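Local coordinates for ULam111 (PDB 5WUT), which probably hydrolyses the beta-1,3-glucosidic bonds of laminarin, as a laminarinase of glycoside hydrolase family 16, at residues E86-L91 with F160-I165. Sequence-based numbering, arbitrary orientation.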
loop_
_atom_site.group_PDB
_atom_site.type_symbol
_atom_site.label_atom_id
_atom_site.label_comp_id
_atom_site.label_asym_id
_atom_site.label_seq_id
_atom_site.Cartn_x
_atom_site.Cartn_y
_atom_site.Cartn_z
ATOM N N GLU A 86 -5.138 -14.835 -0.771
ATOM C CA GLU A 86 -5.259 -13.741 0.209
ATOM C C GLU A 86 -5.478 -14.250 1.622
ATOM O O GLU A 86 -6.309 -15.140 1.835
ATOM C CB GLU A 86 -6.427 -12.822 -0.194
ATOM C CG GLU A 86 -6.705 -11.648 0.750
ATOM C CD GLU A 86 -7.962 -10.887 0.316
ATOM O OE1 GLU A 86 -7.881 -10.058 -0.620
ATOM O OE2 GLU A 86 -9.044 -11.148 0.886
ATOM N N ALA A 87 -4.740 -13.684 2.580
ATOM C CA ALA A 87 -4.949 -13.978 3.990
ATOM C C ALA A 87 -5.290 -12.706 4.736
ATOM O O ALA A 87 -4.819 -11.626 4.388
ATOM C CB ALA A 87 -3.708 -14.634 4.614
ATOM N N ARG A 88 -6.139 -12.827 5.746
ATOM C CA ARG A 88 -6.472 -11.708 6.612
ATOM C C ARG A 88 -5.961 -12.060 7.992
ATOM O O ARG A 88 -6.300 -13.120 8.525
ATOM C CB ARG A 88 -7.983 -11.450 6.613
ATOM C CG ARG A 88 -8.398 -10.310 7.506
ATOM C CD ARG A 88 -9.866 -9.958 7.329
ATOM N NE ARG A 88 -10.191 -8.760 8.090
ATOM C CZ ARG A 88 -10.747 -8.754 9.298
ATOM N NH1 ARG A 88 -11.052 -9.883 9.903
ATOM N NH2 ARG A 88 -10.994 -7.603 9.903
ATOM N N ALA A 89 -5.108 -11.215 8.563
ATOM C CA ALA A 89 -4.457 -11.589 9.811
ATOM C C ALA A 89 -4.107 -10.401 10.686
ATOM O O ALA A 89 -4.007 -9.268 10.216
ATOM C CB ALA A 89 -3.204 -12.404 9.527
ATOM N N LYS A 90 -3.933 -10.691 11.975
ATOM C CA LYS A 90 -3.533 -9.701 12.981
ATOM C C LYS A 90 -2.217 -10.161 13.613
ATOM O O LYS A 90 -2.078 -11.340 13.962
ATOM C CB LYS A 90 -4.646 -9.533 14.022
ATOM C CG LYS A 90 -4.327 -8.578 15.166
ATOM C CD LYS A 90 -5.540 -8.423 16.071
ATOM C CE LYS A 90 -5.363 -7.281 17.064
ATOM N NZ LYS A 90 -4.185 -7.458 17.957
ATOM N N LEU A 91 -1.254 -9.242 13.728
ATOM C CA LEU A 91 0.114 -9.591 14.114
ATOM C C LEU A 91 0.336 -9.678 15.617
ATOM O O LEU A 91 -0.314 -8.949 16.373
ATOM C CB LEU A 91 1.088 -8.556 13.556
ATOM C CG LEU A 91 1.165 -8.443 12.039
ATOM C CD1 LEU A 91 1.985 -7.208 11.646
ATOM C CD2 LEU A 91 1.773 -9.719 11.468
ATOM N N PHE A 160 -6.628 -6.024 11.866
ATOM C CA PHE A 160 -6.365 -7.001 10.801
ATOM C C PHE A 160 -5.968 -6.310 9.492
ATOM O O PHE A 160 -6.474 -5.235 9.171
ATOM C CB PHE A 160 -7.596 -7.896 10.571
ATOM C CG PHE A 160 -7.780 -8.947 11.633
ATOM C CD1 PHE A 160 -8.312 -8.608 12.873
ATOM C CD2 PHE A 160 -7.399 -10.268 11.401
ATOM C CE1 PHE A 160 -8.464 -9.568 13.873
ATOM C CE2 PHE A 160 -7.547 -11.235 12.396
ATOM C CZ PHE A 160 -8.086 -10.881 13.634
ATOM N N HIS A 161 -5.045 -6.933 8.759
ATOM C CA HIS A 161 -4.668 -6.472 7.429
ATOM C C HIS A 161 -4.713 -7.625 6.449
ATOM O O HIS A 161 -4.755 -8.794 6.842
ATOM C CB HIS A 161 -3.276 -5.849 7.443
ATOM C CG HIS A 161 -3.192 -4.619 8.283
ATOM N ND1 HIS A 161 -3.234 -3.346 7.747
ATOM C CD2 HIS A 161 -3.100 -4.460 9.625
ATOM C CE1 HIS A 161 -3.162 -2.461 8.723
ATOM N NE2 HIS A 161 -3.079 -3.109 9.874
ATOM N N LEU A 162 -4.691 -7.281 5.166
ATOM C CA LEU A 162 -4.728 -8.264 4.088
ATOM C C LEU A 162 -3.350 -8.434 3.470
ATOM O O LEU A 162 -2.649 -7.444 3.190
ATOM C CB LEU A 162 -5.729 -7.841 3.009
ATOM C CG LEU A 162 -7.159 -7.566 3.461
ATOM C CD1 LEU A 162 -7.967 -7.157 2.238
ATOM C CD2 LEU A 162 -7.777 -8.770 4.133
ATOM N N TYR A 163 -2.967 -9.692 3.268
ATOM C CA TYR A 163 -1.695 -10.049 2.661
ATOM C C TYR A 163 -1.987 -10.973 1.509
ATOM O O TYR A 163 -2.643 -11.981 1.718
ATOM C CB TYR A 163 -0.778 -10.727 3.686
ATOM C CG TYR A 163 -0.535 -9.918 4.937
ATOM C CD1 TYR A 163 -1.446 -9.915 5.992
ATOM C CD2 TYR A 163 0.634 -9.175 5.086
ATOM C CE1 TYR A 163 -1.208 -9.168 7.143
ATOM C CE2 TYR A 163 0.880 -8.447 6.228
ATOM C CZ TYR A 163 -0.039 -8.442 7.258
ATOM O OH TYR A 163 0.223 -7.696 8.407
ATOM N N ALA A 164 -1.551 -10.630 0.295
ATOM C CA ALA A 164 -1.953 -11.423 -0.856
ATOM C C ALA A 164 -0.894 -11.500 -1.942
ATOM O O ALA A 164 0.031 -10.690 -1.985
ATOM C CB ALA A 164 -3.250 -10.862 -1.445
ATOM N N ILE A 165 -1.042 -12.493 -2.819
ATOM C CA ILE A 165 -0.261 -12.561 -4.048
ATOM C C ILE A 165 -1.182 -12.777 -5.236
ATOM O O ILE A 165 -2.244 -13.381 -5.103
ATOM C CB ILE A 165 0.794 -13.688 -4.036
ATOM C CG1 ILE A 165 0.155 -15.045 -3.725
ATOM C CG2 ILE A 165 1.880 -13.374 -3.028
ATOM C CD1 ILE A 165 1.113 -16.225 -3.902
HETATM O O HOH W 1 -8.510 -6.257 6.819
HETATM O O HOH W 2 -1.766 -7.638 10.190
#
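Arg88 and Lys90 hold the ring of Phe160 between them, at one end of an antiparallel strand pair. Arg88 can be followed outward from the backbone. Its CB lies 3.7 Å from Leu162 CD2. CG meets the same methyl and also Phe160 CB, and CD still touches Leu162 CD2. With CG anti to the backbone N (chi1 179°) and the chain extended to NE, the guanidinium reaches past Leu162 to Phe160. NE donates to a water at 3.3 Å, which bonds weakly to Phe160 O. CZ and NH2 sit near Phe160 CB, which packs over one guanidinium face. NH1 lies above the rim of the ring, and the two planes are only 14° apart. NH1 also forms a salt bridge with Asp229 on strand 224-234, which helps fix the rotation of the group.

Lys90 CB covers the opposite ring face. It stands 3.6 Å from the Phe160 centroid, almost on the ring normal, in a CH-pi contact. Lys90 CD reaches Phe160 CE1, and then the chain bends away.

Behind these side chains the backbones pair regularly. Ala87 and Tyr163 exchange two hydrogen bonds; Ala87 N to Tyr163 O is 2.8 Å and nearly straight at 174°. Ala89 and His161 exchange two more. On the face of Ala87 and Ala89, the Tyr163 ring runs along the neighbouring strand toward Leu91. Leu91 CD1 lies 3.7 Å from Tyr163 OH. A second water, in the plane of the tyrosine ring at its edge, joins Tyr163 OH to Ala89 O, which it meets at 2.8 Å.

Strand 83-90 also pairs with strand 224-234, and strand 161-167 with strand 172-176. The contact thus joins neighbouring antiparallel strands within the beta-jelly roll typical of glycoside hydrolase family 16.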